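Local coordinates for dicer Related Helicase (PDB 6M6Q), which probably hydrolyses ATP as an RNA helicase of the RIG-I-like receptor family and is represented here by its helical, strand-free N-terminal domain, at residues 25-28 against 29-32; 137-140 against 141-145; 302-305 against 306-310; 311-314 against 315-318. All coordinates share one frame; numbering follows the deposited sequence.

Contact 1: residues 25-28 against 29-32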
loop_
_atom_site.group_PDB
_atom_site.type_symbol
_atom_site.label_atom_id
_atom_site.label_comp_id
_atom_site.label_asym_id
_atom_site.label_seq_id
_atom_site.Cartn_x
_atom_site.Cartn_y
_atom_site.Cartn_z
ATOM N N PHE B 25 0.419 -8.316 -16.547
ATOM C CA PHE B 25 1.673 -7.626 -16.960
ATOM C C PHE B 25 2.044 -6.471 -16.017
ATOM O O PHE B 25 3.183 -6.419 -15.596
ATOM C CB PHE B 25 1.643 -7.136 -18.406
ATOM C CG PHE B 25 2.813 -6.244 -18.761
ATOM C CD1 PHE B 25 4.093 -6.758 -18.910
ATOM C CD2 PHE B 25 2.645 -4.880 -18.903
ATOM C CE1 PHE B 25 5.166 -5.930 -19.221
ATOM C CE2 PHE B 25 3.712 -4.057 -19.236
ATOM C CZ PHE B 25 4.971 -4.583 -19.384
ATOM N N PRO B 26 1.190 -5.446 -15.733
ATOM C CA PRO B 26 1.636 -4.288 -14.948
ATOM C C PRO B 26 2.434 -4.659 -13.683
ATOM O O PRO B 26 3.484 -4.110 -13.493
ATOM C CB PRO B 26 0.314 -3.600 -14.566
ATOM C CG PRO B 26 -0.585 -3.903 -15.734
ATOM C CD PRO B 26 -0.220 -5.325 -16.127
ATOM N N ALA B 27 1.924 -5.604 -12.890
ATOM C CA ALA B 27 2.503 -6.051 -11.599
ATOM C C ALA B 27 3.827 -6.767 -11.846
ATOM O O ALA B 27 4.761 -6.591 -11.045
ATOM C CB ALA B 27 1.538 -6.954 -10.868
ATOM N N TYR B 28 3.884 -7.600 -12.870
ATOM C CA TYR B 28 5.090 -8.361 -13.215
ATOM C C TYR B 28 6.181 -7.369 -13.634
ATOM O O TYR B 28 7.294 -7.443 -13.083
ATOM C CB TYR B 28 4.794 -9.428 -14.266
ATOM C CG TYR B 28 5.966 -10.354 -14.490
ATOM C CD1 TYR B 28 6.837 -10.170 -15.555
ATOM C CD2 TYR B 28 6.277 -11.333 -13.564
ATOM C CE1 TYR B 28 7.959 -10.958 -15.710
ATOM C CE2 TYR B 28 7.387 -12.143 -13.720
ATOM C CZ TYR B 28 8.234 -11.950 -14.793
ATOM O OH TYR B 28 9.317 -12.768 -14.956
ATOM N N PHE B 29 5.849 -6.406 -14.490
ATOM C CA PHE B 29 6.792 -5.352 -14.954
ATOM C C PHE B 29 7.350 -4.581 -13.747
ATOM O O PHE B 29 8.531 -4.230 -13.776
ATOM C CB PHE B 29 6.120 -4.397 -15.936
ATOM C CG PHE B 29 7.029 -3.312 -16.449
ATOM C CD1 PHE B 29 7.858 -3.533 -17.531
ATOM C CD2 PHE B 29 7.083 -2.074 -15.822
ATOM C CE1 PHE B 29 8.712 -2.540 -17.988
ATOM C CE2 PHE B 29 7.936 -1.083 -16.283
ATOM C CZ PHE B 29 8.739 -1.312 -17.374
ATOM N N ARG B 30 6.520 -4.344 -12.719
ATOM C CA ARG B 30 6.865 -3.531 -11.512
ATOM C C ARG B 30 7.813 -4.292 -10.578
ATOM O O ARG B 30 8.313 -3.660 -9.663
ATOM C CB ARG B 30 5.599 -3.090 -10.768
ATOM C CG ARG B 30 4.848 -1.978 -11.485
ATOM C CD ARG B 30 3.804 -1.319 -10.635
ATOM N NE ARG B 30 2.725 -2.211 -10.236
ATOM C CZ ARG B 30 1.519 -2.278 -10.826
ATOM N NH1 ARG B 30 1.245 -1.539 -11.892
ATOM N NH2 ARG B 30 0.592 -3.086 -10.337
ATOM N N LEU B 31 8.135 -5.562 -10.861
ATOM C CA LEU B 31 9.247 -6.291 -10.170
ATOM C C LEU B 31 10.601 -5.775 -10.701
ATOM O O LEU B 31 11.622 -5.968 -9.993
ATOM C CB LEU B 31 9.088 -7.807 -10.354
ATOM C CG LEU B 31 7.824 -8.422 -9.731
ATOM C CD1 LEU B 31 7.527 -9.796 -10.307
ATOM C CD2 LEU B 31 7.945 -8.518 -8.229
ATOM N N LEU B 32 10.589 -5.021 -11.816
ATOM C CA LEU B 32 11.790 -4.329 -12.401
ATOM C C LEU B 32 11.774 -2.822 -12.084
ATOM O O LEU B 32 12.538 -2.088 -12.727
ATOM C CB LEU B 32 11.811 -4.510 -13.930
ATOM C CG LEU B 32 12.207 -5.880 -14.459
ATOM C CD1 LEU B 32 11.815 -6.008 -15.921
ATOM C CD2 LEU B 32 13.691 -6.109 -14.286
#
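Arg30 folds its side chain back over the turn before it, lying against Pro26 and Ala27. Its CB rests against the carbonyl oxygens of both, CG comes to 3.2 Å from Pro26 O, and CD and NE stay near that same oxygen. With CG set anti to the carbonyl carbon (chi1 -74°) and a bend at chi3, the chain runs back along the helix. The guanidinium then presents one face to Pro26 O and Ala27 N, while NH1 lies 3.5 Å from Pro26 CB and NH2 4.0 Å from Ala27 CB. Proline and alanine suit these places, being too short to push the arginine off. The buried charge is answered elsewhere: NE forms a salt bridge with Asp188, and NH1 bonds Leu128 O. A leucine in place of Arg30 would probably leave Asp188 without its countercharge and Leu128 O without this donor.

Phe29 CB sits over one face of the Phe25 ring, 4.0 Å from its centroid; the two rings form an oblique pair, planes 47° apart, and the side chains lie side by side, pointing the same way. Tyr28 CD2 meets Leu31 CD1 at 3.8 Å, their side chains crossing at about a right angle. Phe29 N bonds Phe25 O at 2.9 Å, a straight i to i+4 link, whereas Leu31 N reaches back to Tyr28 O: a short helix tightening into a 3-10 turn before the next helix begins.

Contact 2: residues 137-140 against 141-145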
loop_
_atom_site.group_PDB
_atom_site.type_symbol
_atom_site.label_atom_id
_atom_site.label_comp_id
_atom_site.label_asym_id
_atom_site.label_seq_id
_atom_site.Cartn_x
_atom_site.Cartn_y
_atom_site.Cartn_z
ATOM N N ALA B 137 7.083 3.739 -19.921
ATOM C CA ALA B 137 8.061 2.906 -19.193
ATOM C C ALA B 137 8.413 1.681 -20.038
ATOM O O ALA B 137 9.588 1.299 -20.043
ATOM C CB ALA B 137 7.517 2.518 -17.848
ATOM N N ASP B 138 7.426 1.101 -20.734
ATOM C CA ASP B 138 7.609 -0.101 -21.601
ATOM C C ASP B 138 8.616 0.256 -22.695
ATOM O O ASP B 138 9.608 -0.456 -22.829
ATOM C CB ASP B 138 6.272 -0.590 -22.176
ATOM C CG ASP B 138 6.259 -2.041 -22.654
ATOM O OD1 ASP B 138 6.998 -2.861 -22.063
ATOM O OD2 ASP B 138 5.483 -2.348 -23.611
ATOM N N GLU B 139 8.403 1.379 -23.374
ATOM C CA GLU B 139 9.264 1.852 -24.487
ATOM C C GLU B 139 10.661 2.216 -23.955
ATOM O O GLU B 139 11.629 2.021 -24.704
ATOM C CB GLU B 139 8.624 3.034 -25.221
ATOM C CG GLU B 139 9.323 3.341 -26.537
ATOM C CD GLU B 139 8.725 4.445 -27.373
ATOM O OE1 GLU B 139 7.528 4.749 -27.172
ATOM O OE2 GLU B 139 9.464 5.001 -28.236
ATOM N N VAL B 140 10.773 2.739 -22.729
ATOM C CA VAL B 140 12.100 3.121 -22.154
ATOM C C VAL B 140 12.950 1.852 -22.022
ATOM O O VAL B 140 14.125 1.864 -22.484
ATOM C CB VAL B 140 11.973 3.864 -20.811
ATOM C CG1 VAL B 140 13.276 3.814 -19.998
ATOM C CG2 VAL B 140 11.526 5.305 -21.017
ATOM N N MET B 141 12.356 0.783 -21.486
ATOM C CA MET B 141 13.025 -0.519 -21.271
ATOM C C MET B 141 13.423 -1.130 -22.625
ATOM O O MET B 141 14.551 -1.679 -22.725
ATOM C CB MET B 141 12.106 -1.484 -20.506
ATOM C CG MET B 141 11.852 -1.069 -19.060
ATOM S SD MET B 141 13.382 -0.661 -18.119
ATOM C CE MET B 141 14.077 -2.294 -17.895
ATOM N N PHE B 142 12.542 -1.032 -23.623
ATOM C CA PHE B 142 12.750 -1.563 -24.996
ATOM C C PHE B 142 13.993 -0.917 -25.598
ATOM O O PHE B 142 14.789 -1.627 -26.199
ATOM C CB PHE B 142 11.513 -1.314 -25.866
ATOM C CG PHE B 142 11.645 -1.751 -27.303
ATOM C CD1 PHE B 142 11.496 -3.081 -27.651
ATOM C CD2 PHE B 142 11.907 -0.835 -28.310
ATOM C CE1 PHE B 142 11.605 -3.486 -28.970
ATOM C CE2 PHE B 142 12.046 -1.251 -29.623
ATOM C CZ PHE B 142 11.885 -2.570 -29.951
ATOM N N ASN B 143 14.130 0.398 -25.445
ATOM C CA ASN B 143 15.237 1.193 -26.036
ATOM C C ASN B 143 16.536 0.912 -25.267
ATOM O O ASN B 143 17.617 1.014 -25.883
ATOM C CB ASN B 143 14.918 2.690 -26.050
ATOM C CG ASN B 143 13.774 3.069 -26.971
ATOM O OD1 ASN B 143 13.267 2.248 -27.732
ATOM N ND2 ASN B 143 13.368 4.321 -26.910
ATOM N N TYR B 144 16.442 0.555 -23.977
ATOM C CA TYR B 144 17.616 0.271 -23.104
ATOM C C TYR B 144 18.196 -1.105 -23.463
ATOM O O TYR B 144 19.385 -1.191 -23.757
ATOM C CB TYR B 144 17.259 0.353 -21.608
ATOM C CG TYR B 144 18.331 -0.202 -20.696
ATOM C CD1 TYR B 144 19.535 0.467 -20.505
ATOM C CD2 TYR B 144 18.168 -1.427 -20.060
ATOM C CE1 TYR B 144 20.542 -0.070 -19.719
ATOM C CE2 TYR B 144 19.162 -1.971 -19.254
ATOM C CZ TYR B 144 20.363 -1.299 -19.102
ATOM O OH TYR B 144 21.357 -1.811 -18.317
ATOM N N ASP B 145 17.378 -2.148 -23.388
ATOM C CA ASP B 145 17.797 -3.564 -23.571
ATOM C C ASP B 145 16.592 -4.377 -24.061
ATOM O O ASP B 145 15.593 -4.511 -23.291
ATOM C CB ASP B 145 18.378 -4.146 -22.279
ATOM C CG ASP B 145 18.994 -5.519 -22.434
ATOM O OD1 ASP B 145 20.139 -5.593 -22.866
ATOM O OD2 ASP B 145 18.337 -6.486 -22.085
#
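Glu139 and Asn143 lie one turn apart on the same helix, their side chains crossing obliquely with carboxylate and amide planes 83° apart. Glu139 is extended, CG anti to its own N, whereas Asn143 turns CG beside its backbone N (chi1 -67°), which lays its amide back over the preceding turn. The amide carbon CG comes to 3.3 Å from Glu139 O, yet OE2 and ND2 remain 4.2 Å apart, a polar neighbourhood rather than a bond. Both are exposed, a fitting place for two hydrophilic residues.

Met141 points elsewhere. Its chain bends at chi2 and chi3, CG passing 3.4 Å from Ala137 O, so that the flexible thioether can fill the buried side where Leu148 of helix 146-152 lies. Val140 packs against Val39 of helix 33-42.

The frame is a regular alpha-helix: Met141 N bonds Ala137 O, Phe142 N bonds Asp138 O at 3.1 Å, and Asn143 N and Tyr144 N continue the i to i+4 series. Asp145 N still reaches Met141 O at 2.9 Å, after which Asp145 leaves helical angles and serves as N-cap of the following helix, OD2 accepting from Leu148 N and from Asn225 ND2.

The rings of Phe142 and Tyr144 lead away from this turn to other parts of the domain, and Phe142 CB lies 3.5 Å from Glu139 O. The Phe142 ring meets Tyr149 and Tyr11 edge-to-face, and Tyr144 OH bonds Lys35 NZ.

Contact 3: residues 302-305 against 306-310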
loop_
_atom_site.group_PDB
_atom_site.type_symbol
_atom_site.label_atom_id
_atom_site.label_comp_id
_atom_site.label_asym_id
_atom_site.label_seq_id
_atom_site.Cartn_x
_atom_site.Cartn_y
_atom_site.Cartn_z
ATOM N N ALA B 302 8.971 -10.693 9.693
ATOM C CA ALA B 302 8.860 -9.797 8.513
ATOM C C ALA B 302 8.212 -10.549 7.339
ATOM O O ALA B 302 7.247 -10.015 6.740
ATOM C CB ALA B 302 10.213 -9.252 8.136
ATOM N N ASN B 303 8.745 -11.721 6.999
ATOM C CA ASN B 303 8.260 -12.562 5.870
ATOM C C ASN B 303 6.917 -13.201 6.245
ATOM O O ASN B 303 6.100 -13.416 5.340
ATOM C CB ASN B 303 9.283 -13.629 5.476
ATOM C CG ASN B 303 10.401 -13.070 4.628
ATOM O OD1 ASN B 303 10.141 -12.463 3.594
ATOM N ND2 ASN B 303 11.644 -13.285 5.035
ATOM N N ARG B 304 6.731 -13.517 7.532
ATOM C CA ARG B 304 5.493 -14.098 8.107
ATOM C C ARG B 304 4.358 -13.114 7.859
ATOM O O ARG B 304 3.300 -13.544 7.404
ATOM C CB ARG B 304 5.680 -14.362 9.608
ATOM C CG ARG B 304 4.893 -15.543 10.160
ATOM C CD ARG B 304 5.251 -15.799 11.612
ATOM N NE ARG B 304 4.769 -14.746 12.508
ATOM C CZ ARG B 304 5.231 -14.525 13.740
ATOM N NH1 ARG B 304 6.213 -15.264 14.229
ATOM N NH2 ARG B 304 4.722 -13.549 14.472
ATOM N N ALA B 305 4.626 -11.828 8.067
ATOM C CA ALA B 305 3.669 -10.726 7.831
ATOM C C ALA B 305 3.398 -10.606 6.333
ATOM O O ALA B 305 2.230 -10.419 5.964
ATOM C CB ALA B 305 4.198 -9.433 8.399
ATOM N N ALA B 306 4.438 -10.795 5.511
ATOM C CA ALA B 306 4.371 -10.755 4.035
ATOM C C ALA B 306 3.481 -11.890 3.516
ATOM O O ALA B 306 2.818 -11.685 2.497
ATOM C CB ALA B 306 5.751 -10.840 3.466
ATOM N N LEU B 307 3.470 -13.039 4.204
ATOM C CA LEU B 307 2.649 -14.231 3.839
ATOM C C LEU B 307 1.159 -13.903 3.991
ATOM O O LEU B 307 0.376 -14.433 3.194
ATOM C CB LEU B 307 3.019 -15.436 4.716
ATOM C CG LEU B 307 4.227 -16.268 4.274
ATOM C CD1 LEU B 307 4.510 -17.380 5.272
ATOM C CD2 LEU B 307 4.026 -16.852 2.884
ATOM N N TYR B 308 0.772 -13.097 4.988
ATOM C CA TYR B 308 -0.659 -12.779 5.281
ATOM C C TYR B 308 -1.240 -11.911 4.152
ATOM O O TYR B 308 -2.476 -11.937 3.972
ATOM C CB TYR B 308 -0.839 -12.136 6.666
ATOM C CG TYR B 308 -0.697 -13.103 7.817
ATOM C CD1 TYR B 308 0.528 -13.287 8.434
ATOM C CD2 TYR B 308 -1.751 -13.904 8.229
ATOM C CE1 TYR B 308 0.701 -14.217 9.449
ATOM C CE2 TYR B 308 -1.602 -14.831 9.254
ATOM C CZ TYR B 308 -0.368 -14.989 9.868
ATOM O OH TYR B 308 -0.188 -15.900 10.870
ATOM N N PHE B 309 -0.386 -11.238 3.365
ATOM C CA PHE B 309 -0.781 -10.529 2.113
ATOM C C PHE B 309 -1.081 -11.544 1.009
ATOM O O PHE B 309 -2.040 -11.336 0.260
ATOM C CB PHE B 309 0.327 -9.608 1.605
ATOM C CG PHE B 309 0.580 -8.374 2.429
ATOM C CD1 PHE B 309 0.021 -7.155 2.069
ATOM C CD2 PHE B 309 1.422 -8.414 3.534
ATOM C CE1 PHE B 309 0.276 -6.013 2.809
ATOM C CE2 PHE B 309 1.658 -7.271 4.286
ATOM C CZ PHE B 309 1.092 -6.075 3.918
ATOM N N LEU B 310 -0.218 -12.554 0.878
ATOM C CA LEU B 310 -0.292 -13.618 -0.154
ATOM C C LEU B 310 -1.574 -14.452 0.026
ATOM O O LEU B 310 -2.266 -14.690 -0.986
ATOM C CB LEU B 310 0.954 -14.497 -0.040
ATOM C CG LEU B 310 1.102 -15.549 -1.134
ATOM C CD1 LEU B 310 1.446 -14.892 -2.464
ATOM C CD2 LEU B 310 2.140 -16.598 -0.750
#
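Tyr308 leans back on the turn before it, its ring laid beside the carbonyl of Arg304. CG stands anti to the carbonyl carbon and beside the backbone N (chi1 -74°), which swings CD1 to 3.0 Å from Arg304 O, the oxygen lying oblique to the ring; Ala305 CA comes to the ring edge, near its plane. Phe309 adopts the same first torsion (chi1 -71°) one residue on, and its edge faces Ala305 O, which lies near the ring plane, with CD2 at 3.3 Å. Alanine suits this place, where a small side chain lets Tyr308 of the second subunit pack close.

The segment is an alpha-helix at the contact with the second subunit, its later links of 3-10 type. Ala306 N bonds Ala302 O at 3.2 Å and Leu307 N bonds Asn303 O at 2.9 Å, both i to i+4, but Leu307 N adds a weak bond to Arg304 O and Tyr308 N makes a weak i to i+3 bond with Ala305 O.

Leu307 shares the backward-leaning conformation: CB approaches Arg304 O at 3.3 Å and CG lies 3.6 Å from Asn303 O, while its apolar end packs on Met297. Ala306, whose CB is 3.2 Å from Asn303 O, is small enough for close approach to Ala193 of helix 186-193. Buried Asn303 uses both ends of its amide, ND2 giving to Asp300 OD1 and OD1 accepting from Arg195 N. Arg304 bends at chi3, its NH2 forming a salt bridge with Glu316 OE1 of the second subunit, and the Tyr308 ring of that subunit stacks on this Tyr308.

Contact 4: residues 311-314 against 315-318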
loop_
_atom_site.group_PDB
_atom_site.type_symbol
_atom_site.label_atom_id
_atom_site.label_comp_id
_atom_site.label_asym_id
_atom_site.label_seq_id
_atom_site.Cartn_x
_atom_site.Cartn_y
_atom_site.Cartn_z
ATOM N N ASP B 311 -1.864 -14.906 1.251
ATOM C CA ASP B 311 -3.077 -15.712 1.562
ATOM C C ASP B 311 -3.401 -15.591 3.045
ATOM O O ASP B 311 -2.592 -16.080 3.857
ATOM C CB ASP B 311 -2.898 -17.185 1.186
ATOM C CG ASP B 311 -4.159 -18.016 1.363
ATOM O OD1 ASP B 311 -4.040 -19.158 1.856
ATOM O OD2 ASP B 311 -5.253 -17.527 0.959
ATOM N N LYS B 312 -4.612 -15.114 3.355
ATOM C CA LYS B 312 -5.076 -14.770 4.725
ATOM C C LYS B 312 -5.267 -16.054 5.543
ATOM O O LYS B 312 -5.318 -15.954 6.794
ATOM C CB LYS B 312 -6.385 -13.971 4.658
ATOM C CG LYS B 312 -6.433 -12.850 3.621
ATOM C CD LYS B 312 -5.769 -11.555 4.072
ATOM C CE LYS B 312 -5.464 -10.608 2.921
ATOM N NZ LYS B 312 -4.481 -9.564 3.301
ATOM N N ASN B 313 -5.385 -17.208 4.863
ATOM C CA ASN B 313 -5.683 -18.527 5.488
ATOM C C ASN B 313 -4.453 -19.448 5.400
ATOM O O ASN B 313 -4.645 -20.676 5.552
ATOM C CB ASN B 313 -6.888 -19.240 4.840
ATOM C CG ASN B 313 -8.070 -18.342 4.521
ATOM O OD1 ASN B 313 -8.829 -17.968 5.413
ATOM N ND2 ASN B 313 -8.275 -18.054 3.242
ATOM N N TRP B 314 -3.235 -18.899 5.235
ATOM C CA TRP B 314 -2.015 -19.712 4.949
ATOM C C TRP B 314 -1.679 -20.634 6.130
ATOM O O TRP B 314 -1.283 -21.772 5.894
ATOM C CB TRP B 314 -0.808 -18.860 4.488
ATOM C CG TRP B 314 -0.141 -18.031 5.543
ATOM C CD1 TRP B 314 -0.358 -16.708 5.793
ATOM C CD2 TRP B 314 0.890 -18.445 6.462
ATOM N NE1 TRP B 314 0.438 -16.277 6.817
ATOM C CE2 TRP B 314 1.201 -17.323 7.260
ATOM C CE3 TRP B 314 1.544 -19.654 6.722
ATOM C CZ2 TRP B 314 2.142 -17.375 8.286
ATOM C CZ3 TRP B 314 2.476 -19.706 7.742
ATOM C CH2 TRP B 314 2.772 -18.581 8.509
ATOM N N PRO B 315 -1.852 -20.239 7.425
ATOM C CA PRO B 315 -1.483 -21.132 8.525
ATOM C C PRO B 315 -2.406 -22.368 8.622
ATOM O O PRO B 315 -1.908 -23.428 8.944
ATOM C CB PRO B 315 -1.572 -20.252 9.791
ATOM C CG PRO B 315 -1.650 -18.810 9.266
ATOM C CD PRO B 315 -2.331 -18.937 7.914
ATOM N N GLU B 316 -3.705 -22.215 8.317
ATOM C CA GLU B 316 -4.704 -23.325 8.319
ATOM C C GLU B 316 -4.430 -24.271 7.140
ATOM O O GLU B 316 -4.571 -25.490 7.328
ATOM C CB GLU B 316 -6.137 -22.784 8.246
ATOM C CG GLU B 316 -6.570 -22.007 9.478
ATOM C CD GLU B 316 -6.138 -20.555 9.473
ATOM O OE1 GLU B 316 -6.832 -19.724 8.832
ATOM O OE2 GLU B 316 -5.066 -20.273 10.028
ATOM N N GLU B 317 -4.065 -23.726 5.969
ATOM C CA GLU B 317 -3.737 -24.516 4.747
ATOM C C GLU B 317 -2.435 -25.287 4.970
ATOM O O GLU B 317 -2.349 -26.425 4.476
ATOM C CB GLU B 317 -3.631 -23.622 3.514
ATOM C CG GLU B 317 -4.974 -23.065 3.061
ATOM C CD GLU B 317 -5.048 -22.695 1.590
ATOM O OE1 GLU B 317 -5.694 -21.660 1.265
ATOM O OE2 GLU B 317 -4.476 -23.446 0.768
ATOM N N LEU B 318 -1.489 -24.698 5.714
ATOM C CA LEU B 318 -0.182 -25.316 6.078
ATOM C C LEU B 318 -0.413 -26.556 6.960
ATOM O O LEU B 318 0.230 -27.593 6.685
ATOM C CB LEU B 318 0.689 -24.276 6.794
ATOM C CG LEU B 318 2.097 -24.736 7.175
ATOM C CD1 LEU B 318 2.957 -24.921 5.936
ATOM C CD2 LEU B 318 2.755 -23.749 8.138
#
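A type I turn from Asp311 to Trp314 leads into the helix, with Asn313, its third residue, at the N-cap position; Asn313 O accepts Glu317 N at 3.1 Å and, weakly, Glu316 N, while Trp314 O takes Leu318 N at 2.9 Å. Trp314 holds its CG between the backbone N and carbonyl carbon (chi1 73°), the crowded position, which tips the indole over the ring of Pro315. Pro315 CD stands over the five-membered ring, 3.5 Å from its centroid, in a CH-pi contact; CG lies above the middle of the indole. Proline suits the first turn of a helix, where its missing N-H costs no bond. Leu318 CD2 meets the indole edge at CZ3, 4.1 Å away. Replacing Trp314 by an alanine would probably leave Pro315 and Leu318 without their aromatic partner and open a gap over the proline ring.

Elsewhere two like charges lie close together, Asp311 OD1 and Glu317 OE1, 3.1 Å apart with carboxylate planes 80° to each other.

The turn links helix 301-310 to helix 314-333, the indole lying against the former and meeting the Tyr308 ring edge-to-face, while Glu316 OE2 forms a salt bridge with Arg304 of the second subunit.

The four contacts occur in series along the chain and fall into two pairs. Contacts 1 and 2, with centres 13 Å apart, touch through Phe29 CZ and Met141 CG at 3.5 Å, joining helix 25-29 to helix 131-144 in the interior. Contacts 3 and 4, centres 11 Å apart, meet where Leu307 CB lies 3.4 Å from Trp314 NE1, and both touch the second subunit, which places them at the dimer interface. Contacts 2 and 4 lie on opposite sides of the chain's centre, their centres 39 Å apart. Contact 1 comes within about 11 Å of contact 3 between nearest atoms. All four build the helical N-terminal domain; ATP hydrolysis probably belongs to the whole helicase.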